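Long-range contacts in putative protease (Parabacteroides distasonis ATCC 8503, PDB 3KD4), which is of unproven function but is probably an exported protein, perhaps a protease: residues A[131-136]-A[200-205]; A[192-197]-A[416-421]; A[309-314]-A[322-327]; A[399-404]-A[421-426]. One frame throughout, in Å; residues are numbered along the deposited sequence.

In the fold
From the N terminus, contact 1 closes first: it pairs strands 129-133 and 202-206, and about half of the intervening chain is strand, partly of the large eight-stranded sheet. Contact 2 opens before that loop ends, since 192-197 precedes 200-205, so the two cross; its long loop returns at 416-421. Contact 3, a short excursion between neighbouring strands of the central five-stranded sheet, is nested inside it. Contact 4 crosses contact 2, shares Ser421 with it and seats 399-404 on strand 423-433 of the C-terminal sheet. Contact 3 touches both contact 1, through Ala323 and Asn131, and contact 2, where Asn196 bonds Gln326; contact 4 lies farther out but touches contact 2 through Trp404.

Contact 1: residues A[131-136]-A[200-205]; sequences NERLQE and SPHLVA
Glu132 and Leu203 form the central hydrogen-bonded pair of an antiparallel ladder in which edge strand 129-133 lies against strand 202-206, the middle member of a three-stranded sheet. The backbone bonds come first. Glu132 N reaches Leu203 O at 2.7 Å and Leu203 N answers to Glu132 O at 2.9 Å, the strand directions being 172° apart. Beyond the regular strand, Leu134 N still gives to Pro201 O at 2.9 Å. A CA-H...O contact reinforces the ladder, His202 CA lying 3.2 Å from Glu132 O. The carboxylate of Glu132 turns away to a salt bridge with Lys13.

The aromatic contact is a CH-pi interaction: Arg133 CA sits over one face of the His202 imidazole, 3.8 Å from its centroid and displaced toward the rim. With chi1 at -87° the ring lies beside its own backbone N, from where ND1 donates to Ser200 O at 2.8 Å within the ring plane, fixing the ring's rotation. Replacing His202 by an alanine would probably leave Ser200 O without this donor and open a gap beneath Arg133 CA. The Arg133 guanidinium leads elsewhere, meeting Gln135 O and Glu136 OE1 at its edge.

Apolar packing is gentler. Leu134 CB meets Pro201 CB at 4.2 Å, and Leu134 and Leu203 both rest on Val145 of strand 140-150.

One side-chain bond ends the pairing. Gln135 extends its chain so that OE1 accepts from Ser200 OG at 2.9 Å, the donor tilted 29° from the amide plane, while Gln135 NE2 gives to Pro185 O.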
loop_
_atom_site.group_PDB
_atom_site.type_symbol
_atom_site.label_atom_id
_atom_site.label_comp_id
_atom_site.label_asym_id
_atom_site.label_seq_id
_atom_site.Cartn_x
_atom_site.Cartn_y
_atom_site.Cartn_z
ATOM N N ASN A 131 3.276 -14.914 0.100
ATOM C CA ASN A 131 3.566 -13.807 -0.774
ATOM C C ASN A 131 4.779 -13.077 -0.199
ATOM O O ASN A 131 4.634 -12.107 0.550
ATOM C CB ASN A 131 2.373 -12.843 -0.847
ATOM C CG ASN A 131 2.664 -11.622 -1.701
ATOM O OD1 ASN A 131 3.351 -11.709 -2.725
ATOM N ND2 ASN A 131 2.125 -10.484 -1.298
ATOM N N GLU A 132 5.976 -13.536 -0.522
ATOM C CA GLU A 132 7.146 -13.071 0.190
ATOM C C GLU A 132 8.033 -12.226 -0.698
ATOM O O GLU A 132 8.477 -12.666 -1.746
ATOM C CB GLU A 132 7.941 -14.256 0.739
ATOM C CG GLU A 132 9.048 -13.859 1.695
ATOM C CD GLU A 132 8.530 -13.505 3.079
ATOM O OE1 GLU A 132 7.318 -13.674 3.327
ATOM O OE2 GLU A 132 9.347 -13.061 3.912
ATOM N N ARG A 133 8.283 -11.008 -0.260
ATOM C CA ARG A 133 9.267 -10.149 -0.914
ATOM C C ARG A 133 10.673 -10.673 -0.651
ATOM O O ARG A 133 11.010 -10.883 0.508
ATOM C CB ARG A 133 9.168 -8.740 -0.315
ATOM C CG ARG A 133 10.024 -7.734 -1.009
ATOM C CD ARG A 133 10.043 -6.372 -0.310
ATOM N NE ARG A 133 10.878 -6.431 0.894
ATOM C CZ ARG A 133 10.438 -6.383 2.141
ATOM N NH1 ARG A 133 9.149 -6.247 2.406
ATOM N NH2 ARG A 133 11.297 -6.471 3.133
ATOM N N LEU A 134 11.489 -10.836 -1.689
ATOM C CA LEU A 134 12.850 -11.342 -1.550
ATOM C C LEU A 134 13.939 -10.254 -1.721
ATOM O O LEU A 134 15.077 -10.412 -1.254
ATOM C CB LEU A 134 13.064 -12.477 -2.550
ATOM C CG LEU A 134 12.058 -13.639 -2.446
ATOM C CD1 LEU A 134 12.402 -14.742 -3.442
ATOM C CD2 LEU A 134 11.984 -14.200 -1.007
ATOM N N GLN A 135 13.572 -9.128 -2.331
ATOM C CA GLN A 135 14.454 -7.982 -2.418
ATOM C C GLN A 135 14.412 -7.194 -1.147
ATOM O O GLN A 135 13.340 -7.002 -0.571
ATOM C CB GLN A 135 14.051 -7.073 -3.595
ATOM C CG GLN A 135 15.007 -5.957 -3.887
ATOM C CD GLN A 135 14.720 -5.274 -5.213
ATOM O OE1 GLN A 135 13.580 -4.978 -5.524
ATOM N NE2 GLN A 135 15.754 -5.065 -6.012
ATOM N N GLU A 136 15.575 -6.714 -0.706
ATOM C CA GLU A 136 15.670 -5.856 0.479
ATOM C C GLU A 136 16.247 -4.477 0.122
ATOM O O GLU A 136 16.587 -4.204 -1.024
ATOM C CB GLU A 136 16.561 -6.515 1.544
ATOM C CG GLU A 136 16.162 -7.922 1.905
ATOM C CD GLU A 136 14.818 -8.028 2.610
ATOM O OE1 GLU A 136 14.248 -7.015 3.088
ATOM O OE2 GLU A 136 14.326 -9.160 2.675
ATOM N N SER A 200 10.902 -6.943 -8.963
ATOM C CA SER A 200 11.353 -7.106 -7.599
ATOM C C SER A 200 10.955 -8.513 -7.127
ATOM O O SER A 200 9.772 -8.803 -6.977
ATOM C CB SER A 200 10.713 -6.048 -6.744
ATOM O OG SER A 200 10.973 -6.291 -5.405
ATOM N N PRO A 201 11.943 -9.391 -6.888
ATOM C CA PRO A 201 11.594 -10.819 -6.749
ATOM C C PRO A 201 10.653 -11.095 -5.587
ATOM O O PRO A 201 10.854 -10.581 -4.485
ATOM C CB PRO A 201 12.952 -11.531 -6.595
ATOM C CG PRO A 201 13.979 -10.528 -6.753
ATOM C CD PRO A 201 13.395 -9.167 -6.939
ATOM N N HIS A 202 9.590 -11.843 -5.864
ATOM C CA HIS A 202 8.617 -12.223 -4.878
ATOM C C HIS A 202 8.262 -13.686 -5.110
ATOM O O HIS A 202 8.013 -14.093 -6.261
ATOM C CB HIS A 202 7.296 -11.468 -5.058
ATOM C CG HIS A 202 7.232 -10.155 -4.376
ATOM N ND1 HIS A 202 7.883 -9.038 -4.861
ATOM C CD2 HIS A 202 6.508 -9.740 -3.304
ATOM C CE1 HIS A 202 7.603 -8.000 -4.084
ATOM N NE2 HIS A 202 6.778 -8.402 -3.130
ATOM N N LEU A 203 8.155 -14.444 -4.022
ATOM C CA LEU A 203 7.669 -15.825 -4.087
ATOM C C LEU A 203 6.191 -15.792 -3.705
ATOM O O LEU A 203 5.829 -15.282 -2.627
ATOM C CB LEU A 203 8.463 -16.707 -3.128
ATOM C CG LEU A 203 8.017 -18.168 -3.006
ATOM C CD1 LEU A 203 8.263 -18.879 -4.369
ATOM C CD2 LEU A 203 8.724 -18.857 -1.844
ATOM N N VAL A 204 5.342 -16.330 -4.577
ATOM C CA VAL A 204 3.902 -16.434 -4.333
ATOM C C VAL A 204 3.513 -17.888 -4.506
ATOM O O VAL A 204 3.891 -18.532 -5.486
ATOM C CB VAL A 204 3.095 -15.525 -5.286
ATOM C CG1 VAL A 204 1.551 -15.622 -5.024
ATOM C CG2 VAL A 204 3.632 -14.088 -5.185
ATOM N N ALA A 205 2.775 -18.405 -3.530
ATOM C CA ALA A 205 2.439 -19.821 -3.506
ATOM C C ALA A 205 1.227 -20.061 -2.644
ATOM O O ALA A 205 0.940 -19.310 -1.673
ATOM C CB ALA A 205 3.652 -20.699 -3.007
#

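Contact 2: residues A[192-197]-A[416-421]; sequences FQPKNR and LFELPS
Phe192 O receives Glu418 N at 2.8 Å, the first of two bonds that tie the loop 192-197 to the short strand 417-418. Packing is tight around this bond. The CB of Phe192 lies 3.5 Å from CE1 of Phe417, the two side chains running side by side in the same direction; the Phe417 ring also meets Tyr484 edge-to-face. Farther along the loop, the Pro194 ring crosses Leu416 at about a right angle, and Pro194 CG lies 3.6 Å from Leu416 CB.

The Glu418 side chain is buried and runs straight out from the strand: CG lies opposite the backbone N (chi1 -171°), which carries the carboxylate across Pro194 CA to the loop backbone. There OE2 accepts from Lys195 N at 2.9 Å, with the donor 40° above the carboxylate plane. Arg349 adds a salt bridge to OE2 and Gln478 a hydrogen bond to OE1, so the buried charge is met from several directions and would probably remain ionised.

The other side is looser. Lys195, exposed overall, touches Glu418 through its CB, whereas its extended chain leads away from 416-421, past Gln326 and Arg349. A water bridges Glu418 OE1, at 2.7 Å, to Asn196 N, at 3.1 Å. Since strand 417-418 pairs with 478-479 on its other edge, this is an extended loop docked along a two-stranded antiparallel ribbon, joining the 192-197 linker to the C-terminal part of the chain.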
loop_
_atom_site.group_PDB
_atom_site.type_symbol
_atom_site.label_atom_id
_atom_site.label_comp_id
_atom_site.label_asym_id
_atom_site.label_seq_id
_atom_site.Cartn_x
_atom_site.Cartn_y
_atom_site.Cartn_z
ATOM N N PHE A 192 8.302 7.498 -5.726
ATOM C CA PHE A 192 7.291 7.355 -6.790
ATOM C C PHE A 192 7.533 6.216 -7.782
ATOM O O PHE A 192 7.110 6.270 -8.936
ATOM C CB PHE A 192 7.126 8.691 -7.529
ATOM C CG PHE A 192 7.073 9.858 -6.615
ATOM C CD1 PHE A 192 6.043 9.974 -5.688
ATOM C CD2 PHE A 192 8.035 10.833 -6.658
ATOM C CE1 PHE A 192 5.992 11.062 -4.823
ATOM C CE2 PHE A 192 7.982 11.901 -5.808
ATOM C CZ PHE A 192 6.957 12.019 -4.895
ATOM N N GLN A 193 8.178 5.157 -7.306
ATOM C CA GLN A 193 8.225 3.919 -8.052
ATOM C C GLN A 193 6.829 3.275 -8.010
ATOM O O GLN A 193 6.024 3.588 -7.129
ATOM C CB GLN A 193 9.247 2.969 -7.429
ATOM C CG GLN A 193 10.672 3.491 -7.543
ATOM C CD GLN A 193 11.669 2.529 -6.892
ATOM O OE1 GLN A 193 11.921 1.460 -7.421
ATOM N NE2 GLN A 193 12.223 2.915 -5.753
ATOM N N PRO A 194 6.557 2.368 -8.939
ATOM C CA PRO A 194 5.260 1.725 -8.934
ATOM C C PRO A 194 4.981 1.008 -7.618
ATOM O O PRO A 194 5.887 0.439 -7.001
ATOM C CB PRO A 194 5.348 0.717 -10.086
ATOM C CG PRO A 194 6.467 1.138 -10.885
ATOM C CD PRO A 194 7.412 1.863 -10.019
ATOM N N LYS A 195 3.736 1.086 -7.184
ATOM C CA LYS A 195 3.311 0.415 -5.987
ATOM C C LYS A 195 3.690 -1.067 -6.039
ATOM O O LYS A 195 4.178 -1.625 -5.051
ATOM C CB LYS A 195 1.807 0.563 -5.822
ATOM C CG LYS A 195 1.257 -0.135 -4.583
ATOM C CD LYS A 195 -0.242 0.143 -4.429
ATOM C CE LYS A 195 -0.806 -0.529 -3.175
ATOM N NZ LYS A 195 -2.181 -0.005 -2.919
ATOM N N ASN A 196 3.498 -1.689 -7.187
ATOM C CA ASN A 196 3.958 -3.061 -7.385
ATOM C C ASN A 196 5.094 -3.110 -8.407
ATOM O O ASN A 196 4.901 -2.867 -9.602
ATOM C CB ASN A 196 2.764 -3.925 -7.779
ATOM C CG ASN A 196 1.696 -3.905 -6.702
ATOM O OD1 ASN A 196 1.991 -4.212 -5.530
ATOM N ND2 ASN A 196 0.493 -3.475 -7.054
ATOM N N ARG A 197 6.301 -3.359 -7.918
ATOM C CA ARG A 197 7.477 -3.366 -8.784
ATOM C C ARG A 197 7.640 -4.759 -9.391
ATOM O O ARG A 197 7.859 -5.722 -8.664
ATOM C CB ARG A 197 8.707 -2.974 -7.984
ATOM C CG ARG A 197 8.552 -1.644 -7.274
ATOM C CD ARG A 197 9.491 -1.491 -6.104
ATOM N NE ARG A 197 9.092 -0.332 -5.304
ATOM C CZ ARG A 197 9.852 0.291 -4.397
ATOM N NH1 ARG A 197 11.095 -0.120 -4.132
ATOM N NH2 ARG A 197 9.358 1.347 -3.746
ATOM N N LEU A 416 10.755 3.097 -13.214
ATOM C CA LEU A 416 9.439 3.577 -13.579
ATOM C C LEU A 416 8.964 4.578 -12.588
ATOM O O LEU A 416 9.222 4.446 -11.391
ATOM C CB LEU A 416 8.425 2.452 -13.639
ATOM C CG LEU A 416 8.582 1.455 -14.791
ATOM C CD1 LEU A 416 7.473 0.394 -14.670
ATOM C CD2 LEU A 416 8.516 2.151 -16.151
ATOM N N PHE A 417 8.255 5.569 -13.121
ATOM C CA PHE A 417 7.659 6.647 -12.372
ATOM C C PHE A 417 6.141 6.474 -12.396
ATOM O O PHE A 417 5.575 6.307 -13.469
ATOM C CB PHE A 417 8.061 7.948 -13.061
ATOM C CG PHE A 417 7.557 9.162 -12.390
ATOM C CD1 PHE A 417 7.952 9.459 -11.110
ATOM C CD2 PHE A 417 6.695 10.023 -13.037
ATOM C CE1 PHE A 417 7.483 10.604 -10.473
ATOM C CE2 PHE A 417 6.231 11.196 -12.392
ATOM C CZ PHE A 417 6.623 11.457 -11.111
ATOM N N GLU A 418 5.489 6.506 -11.244
ATOM C CA GLU A 418 4.035 6.253 -11.170
ATOM C C GLU A 418 3.314 7.317 -10.410
ATOM O O GLU A 418 3.732 7.689 -9.323
ATOM C CB GLU A 418 3.775 4.889 -10.475
ATOM C CG GLU A 418 2.317 4.397 -10.520
ATOM C CD GLU A 418 2.175 3.021 -9.919
ATOM O OE1 GLU A 418 2.251 2.059 -10.688
ATOM O OE2 GLU A 418 2.040 2.897 -8.686
ATOM N N LEU A 419 2.206 7.793 -10.969
ATOM C CA LEU A 419 1.371 8.785 -10.320
ATOM C C LEU A 419 0.285 8.094 -9.499
ATOM O O LEU A 419 -0.148 6.998 -9.851
ATOM C CB LEU A 419 0.695 9.646 -11.375
ATOM C CG LEU A 419 1.573 10.327 -12.424
ATOM C CD1 LEU A 419 0.645 11.177 -13.283
ATOM C CD2 LEU A 419 2.648 11.191 -11.756
ATOM N N PRO A 420 -0.185 8.736 -8.416
ATOM C CA PRO A 420 -1.246 8.125 -7.616
ATOM C C PRO A 420 -2.541 7.918 -8.415
ATOM O O PRO A 420 -3.246 6.938 -8.197
ATOM C CB PRO A 420 -1.467 9.146 -6.490
ATOM C CG PRO A 420 -0.299 10.022 -6.487
ATOM C CD PRO A 420 0.278 10.016 -7.851
ATOM N N SER A 421 -2.814 8.821 -9.361
ATOM C CA SER A 421 -4.014 8.745 -10.210
ATOM C C SER A 421 -3.821 9.605 -11.437
ATOM O O SER A 421 -2.913 10.427 -11.486
ATOM C CB SER A 421 -5.250 9.263 -9.476
ATOM O OG SER A 421 -5.237 10.690 -9.353
HETATM O O HOH W 1 1.877 -0.302 -9.409
#

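Contact 3: residues A[309-314]-A[322-327]; sequences AVYPGH and LAAIQT
Val310 O is met by several groups of the chain across from it. Gln326 N gives the strong bond, 2.7 Å long and nearly straight at the hydrogen (164°), while Thr327 N adds a weak one at 3.4 Å. Ile325 CA also brings a hydrogen toward the same oxygen. In return, Val310 N donates to Thr327 O at 2.9 Å.

The side chain of Gln326 follows its backbone to this site. A chi1 of 59° sets CG between the backbone N and the carbonyl carbon, which brings it within 3.2 Å of Val310 O. The extended chain then slides past Pro312 in the opposite direction, and its OE1 accepts a bond from Asn196 ND2.

Two successive residues, Gln326 and Thr327, thus face the single Val310, which defines a classic beta bulge. It lies where strand 327-334 begins its antiparallel pairing with strand 305-312 in the five-stranded sheet, just after a type I turn from Leu322 to Ile325.

The turn brings apolar groups against the strand. Ile325 directs CG1 obliquely at the Tyr311 ring, 3.7 Å from CE2, and its CD1 continues to Ala309 CB at 3.6 Å. Ala324 approaches the same ring differently: its CB lies in the ring plane at the edge, 4.0 Å from Tyr311 CD2. Leu215 of helix 211-222 covers both Ala309 and Tyr311. The carbonyl of Ala324 is turned to Pro312, with O 3.3 Å from CD.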
loop_
_atom_site.group_PDB
_atom_site.type_symbol
_atom_site.label_atom_id
_atom_site.label_comp_id
_atom_site.label_asym_id
_atom_site.label_seq_id
_atom_site.Cartn_x
_atom_site.Cartn_y
_atom_site.Cartn_z
ATOM N N ALA A 309 -11.519 -8.347 -3.613
ATOM C CA ALA A 309 -10.106 -8.425 -3.315
ATOM C C ALA A 309 -9.319 -7.755 -4.449
ATOM O O ALA A 309 -9.630 -7.947 -5.629
ATOM C CB ALA A 309 -9.675 -9.888 -3.140
ATOM N N VAL A 310 -8.303 -6.975 -4.082
ATOM C CA VAL A 310 -7.438 -6.300 -5.043
ATOM C C VAL A 310 -6.044 -6.894 -4.964
ATOM O O VAL A 310 -5.421 -6.919 -3.877
ATOM C CB VAL A 310 -7.367 -4.759 -4.740
ATOM C CG1 VAL A 310 -6.572 -4.000 -5.830
ATOM C CG2 VAL A 310 -8.800 -4.169 -4.578
ATOM N N TYR A 311 -5.579 -7.405 -6.098
ATOM C CA TYR A 311 -4.265 -7.991 -6.250
ATOM C C TYR A 311 -3.405 -7.122 -7.150
ATOM O O TYR A 311 -3.926 -6.392 -8.006
ATOM C CB TYR A 311 -4.357 -9.325 -6.994
ATOM C CG TYR A 311 -5.117 -10.412 -6.308
ATOM C CD1 TYR A 311 -6.487 -10.563 -6.488
ATOM C CD2 TYR A 311 -4.465 -11.299 -5.479
ATOM C CE1 TYR A 311 -7.170 -11.627 -5.862
ATOM C CE2 TYR A 311 -5.129 -12.316 -4.869
ATOM C CZ TYR A 311 -6.467 -12.479 -5.059
ATOM O OH TYR A 311 -7.074 -13.500 -4.379
ATOM N N PRO A 312 -2.078 -7.259 -7.024
ATOM C CA PRO A 312 -1.191 -6.667 -8.014
ATOM C C PRO A 312 -1.528 -7.153 -9.392
ATOM O O PRO A 312 -1.951 -8.309 -9.590
ATOM C CB PRO A 312 0.206 -7.151 -7.601
ATOM C CG PRO A 312 0.085 -7.517 -6.163
ATOM C CD PRO A 312 -1.351 -7.943 -5.937
ATOM N N GLY A 313 -1.344 -6.277 -10.363
ATOM C CA GLY A 313 -1.802 -6.542 -11.682
ATOM C C GLY A 313 -1.001 -7.563 -12.455
ATOM O O GLY A 313 -1.504 -8.119 -13.418
ATOM N N HIS A 314 0.216 -7.863 -12.074
ATOM C CA HIS A 314 1.079 -8.781 -12.814
ATOM C C HIS A 314 0.926 -10.251 -12.350
ATOM O O HIS A 314 1.581 -11.119 -12.855
ATOM C CB HIS A 314 2.549 -8.326 -12.648
ATOM C CG HIS A 314 3.042 -8.338 -11.229
ATOM N ND1 HIS A 314 3.002 -7.226 -10.409
ATOM C CD2 HIS A 314 3.610 -9.327 -10.492
ATOM C CE1 HIS A 314 3.516 -7.535 -9.228
ATOM N NE2 HIS A 314 3.889 -8.804 -9.254
ATOM N N LEU A 322 -4.639 -15.787 -0.425
ATOM C CA LEU A 322 -5.073 -14.526 0.164
ATOM C C LEU A 322 -3.901 -13.603 0.523
ATOM O O LEU A 322 -4.082 -12.389 0.632
ATOM C CB LEU A 322 -5.939 -14.840 1.387
ATOM C CG LEU A 322 -7.185 -15.732 1.159
ATOM C CD1 LEU A 322 -7.977 -15.892 2.492
ATOM C CD2 LEU A 322 -8.124 -15.249 0.023
ATOM N N ALA A 323 -2.706 -14.162 0.674
ATOM C CA ALA A 323 -1.525 -13.391 1.076
ATOM C C ALA A 323 -1.135 -12.362 0.031
ATOM O O ALA A 323 -0.608 -11.333 0.378
ATOM C CB ALA A 323 -0.294 -14.331 1.448
ATOM N N ALA A 324 -1.455 -12.611 -1.233
ATOM C CA ALA A 324 -1.187 -11.669 -2.301
ATOM C C ALA A 324 -2.230 -10.501 -2.368
ATOM O O ALA A 324 -2.033 -9.577 -3.145
ATOM C CB ALA A 324 -1.149 -12.416 -3.640
ATOM N N ILE A 325 -3.311 -10.535 -1.574
ATOM C CA ILE A 325 -4.313 -9.460 -1.601
ATOM C C ILE A 325 -3.694 -8.194 -0.977
ATOM O O ILE A 325 -3.133 -8.270 0.112
ATOM C CB ILE A 325 -5.591 -9.848 -0.881
ATOM C CG1 ILE A 325 -6.262 -11.037 -1.594
ATOM C CG2 ILE A 325 -6.586 -8.638 -0.755
ATOM C CD1 ILE A 325 -7.467 -11.643 -0.829
ATOM N N GLN A 326 -3.793 -7.055 -1.671
ATOM C CA GLN A 326 -3.261 -5.783 -1.187
ATOM C C GLN A 326 -4.292 -4.876 -0.604
ATOM O O GLN A 326 -3.963 -4.119 0.284
ATOM C CB GLN A 326 -2.416 -5.045 -2.275
ATOM C CG GLN A 326 -3.116 -4.690 -3.564
ATOM C CD GLN A 326 -2.226 -3.873 -4.560
ATOM O OE1 GLN A 326 -1.061 -4.232 -4.803
ATOM N NE2 GLN A 326 -2.802 -2.769 -5.145
ATOM N N THR A 327 -5.536 -4.903 -1.083
ATOM C CA THR A 327 -6.596 -4.036 -0.588
ATOM C C THR A 327 -7.944 -4.760 -0.693
ATOM O O THR A 327 -8.077 -5.648 -1.520
ATOM C CB THR A 327 -6.678 -2.750 -1.458
ATOM O OG1 THR A 327 -5.362 -2.224 -1.651
ATOM C CG2 THR A 327 -7.563 -1.679 -0.831
#

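Contact 4: residues A[399-404]-A[421-426]; sequences AGIDSW and SLIREE
Trp404 presents its indole obliquely to Ser421 and Ile423, with one face laid over its own turn: Ile401 CA stands 3.7 Å above the ring plane, and Gly400 C covers the same face, both displaced toward the rim. From the strand, Ser421 O comes to 3.4 Å from Trp404 CH2, a buried oxygen with no polar partner in the model, and Ile423 CD1 lies 4.0 Å from Trp404 CZ2. The motif is a 3-10 turn, 401-403, seated on strand 423-433 of the mixed C-terminal sheet.

The second flat group is the carboxylate of Glu425. Its OE2 uses the syn lone pair to accept from Ile401 N at 2.8 Å, with an angle of 165° at the hydrogen. A chi1 of -39° holds CG beside the backbone N, and the extended chain then brings the acid to the start of the turn. Any side chain at Gly400 would run into OE2 and into the preceding carbonyl. With only an alanine in place of Glu425, Ile401 N is likely to lose its acceptor and a gap to open beside Gly400.

Within the turn, Gly400 O accepts from both N and OG of Ser403. Beside the acid, Ile401 CD1 lies 3.6 Å from Ile423 CG2.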
loop_
_atom_site.group_PDB
_atom_site.type_symbol
_atom_site.label_atom_id
_atom_site.label_comp_id
_atom_site.label_asym_id
_atom_site.label_seq_id
_atom_site.Cartn_x
_atom_site.Cartn_y
_atom_site.Cartn_z
ATOM N N ALA A 399 -5.365 20.227 -2.309
ATOM C CA ALA A 399 -5.849 18.986 -2.886
ATOM C C ALA A 399 -5.199 18.738 -4.243
ATOM O O ALA A 399 -4.851 19.671 -4.962
ATOM C CB ALA A 399 -7.367 19.041 -3.026
ATOM N N GLY A 400 -5.034 17.466 -4.593
ATOM C CA GLY A 400 -4.534 17.105 -5.902
ATOM C C GLY A 400 -3.020 17.036 -5.963
ATOM O O GLY A 400 -2.373 16.624 -4.992
ATOM N N ILE A 401 -2.463 17.427 -7.117
ATOM C CA ILE A 401 -1.056 17.232 -7.387
ATOM C C ILE A 401 -0.219 17.943 -6.343
ATOM O O ILE A 401 0.861 17.482 -6.011
ATOM C CB ILE A 401 -0.637 17.745 -8.789
ATOM C CG1 ILE A 401 -1.302 16.937 -9.881
ATOM C CG2 ILE A 401 0.830 17.552 -9.004
ATOM C CD1 ILE A 401 -1.155 17.590 -11.258
ATOM N N ASP A 402 -0.717 19.062 -5.827
ATOM C CA ASP A 402 0.035 19.824 -4.816
ATOM C C ASP A 402 0.251 19.062 -3.519
ATOM O O ASP A 402 1.134 19.431 -2.767
ATOM C CB ASP A 402 -0.592 21.185 -4.540
ATOM C CG ASP A 402 -0.505 22.127 -5.747
ATOM O OD1 ASP A 402 0.624 22.467 -6.184
ATOM O OD2 ASP A 402 -1.576 22.535 -6.245
ATOM N N SER A 403 -0.527 18.003 -3.269
ATOM C CA SER A 403 -0.320 17.163 -2.108
ATOM C C SER A 403 0.560 15.911 -2.411
ATOM O O SER A 403 0.860 15.135 -1.505
ATOM C CB SER A 403 -1.681 16.723 -1.552
ATOM O OG SER A 403 -2.324 15.792 -2.434
ATOM N N TRP A 404 0.987 15.730 -3.663
ATOM C CA TRP A 404 1.699 14.512 -4.053
ATOM C C TRP A 404 3.175 14.474 -3.654
ATOM O O TRP A 404 3.843 13.453 -3.833
ATOM C CB TRP A 404 1.585 14.271 -5.550
ATOM C CG TRP A 404 0.248 13.904 -6.027
ATOM C CD1 TRP A 404 -0.886 13.666 -5.273
ATOM C CD2 TRP A 404 -0.099 13.611 -7.367
ATOM N NE1 TRP A 404 -1.917 13.293 -6.092
ATOM C CE2 TRP A 404 -1.457 13.233 -7.378
ATOM C CE3 TRP A 404 0.603 13.637 -8.567
ATOM C CZ2 TRP A 404 -2.124 12.887 -8.557
ATOM C CZ3 TRP A 404 -0.055 13.304 -9.733
ATOM C CH2 TRP A 404 -1.399 12.922 -9.721
ATOM N N SER A 421 -2.814 8.821 -9.361
ATOM C CA SER A 421 -4.014 8.745 -10.210
ATOM C C SER A 421 -3.821 9.605 -11.437
ATOM O O SER A 421 -2.913 10.427 -11.486
ATOM C CB SER A 421 -5.250 9.263 -9.476
ATOM O OG SER A 421 -5.237 10.690 -9.353
ATOM N N LEU A 422 -4.688 9.440 -12.417
ATOM C CA LEU A 422 -4.824 10.463 -13.445
ATOM C C LEU A 422 -5.508 11.649 -12.765
ATOM O O LEU A 422 -6.173 11.485 -11.721
ATOM C CB LEU A 422 -5.638 9.987 -14.628
ATOM C CG LEU A 422 -5.096 8.725 -15.300
ATOM C CD1 LEU A 422 -5.996 8.385 -16.514
ATOM C CD2 LEU A 422 -3.654 8.886 -15.708
ATOM N N ILE A 423 -5.344 12.846 -13.332
ATOM C CA ILE A 423 -5.895 14.003 -12.684
ATOM C C ILE A 423 -6.158 15.110 -13.696
ATOM O O ILE A 423 -5.482 15.209 -14.763
ATOM C CB ILE A 423 -4.940 14.500 -11.556
ATOM C CG1 ILE A 423 -5.692 15.417 -10.583
ATOM C CG2 ILE A 423 -3.682 15.175 -12.182
ATOM C CD1 ILE A 423 -5.310 15.239 -9.129
ATOM N N ARG A 424 -7.159 15.914 -13.351
ATOM C CA ARG A 424 -7.482 17.130 -14.076
ATOM C C ARG A 424 -7.816 18.188 -13.055
ATOM O O ARG A 424 -8.733 17.996 -12.221
ATOM C CB ARG A 424 -8.685 16.932 -14.986
ATOM C CG ARG A 424 -8.565 15.805 -15.984
ATOM C CD ARG A 424 -9.893 15.582 -16.715
ATOM N NE ARG A 424 -10.092 16.408 -17.906
ATOM C CZ ARG A 424 -10.658 17.604 -17.887
ATOM N NH1 ARG A 424 -11.053 18.115 -16.733
ATOM N NH2 ARG A 424 -10.827 18.284 -19.017
ATOM N N GLU A 425 -7.090 19.305 -13.097
ATOM C CA GLU A 425 -7.332 20.383 -12.137
ATOM C C GLU A 425 -7.521 21.727 -12.818
ATOM O O GLU A 425 -6.846 22.034 -13.801
ATOM C CB GLU A 425 -6.195 20.502 -11.129
ATOM C CG GLU A 425 -5.636 19.206 -10.669
ATOM C CD GLU A 425 -4.760 19.321 -9.451
ATOM O OE1 GLU A 425 -4.558 20.444 -8.919
ATOM O OE2 GLU A 425 -4.269 18.252 -9.020
ATOM N N GLU A 426 -8.443 22.515 -12.280
ATOM C CA GLU A 426 -8.610 23.893 -12.694
ATOM C C GLU A 426 -8.697 24.772 -11.464
ATOM O O GLU A 426 -9.522 24.513 -10.575
ATOM C CB GLU A 426 -9.858 24.058 -13.527
ATOM C CG GLU A 426 -10.144 25.509 -13.858
ATOM C CD GLU A 426 -11.478 25.681 -14.541
ATOM O OE1 GLU A 426 -12.515 25.350 -13.915
ATOM O OE2 GLU A 426 -11.483 26.119 -15.706
HETATM O O HOH W 2 -3.186 20.383 -6.792
HETATM O O HOH W 3 -4.870 11.620 -6.761
#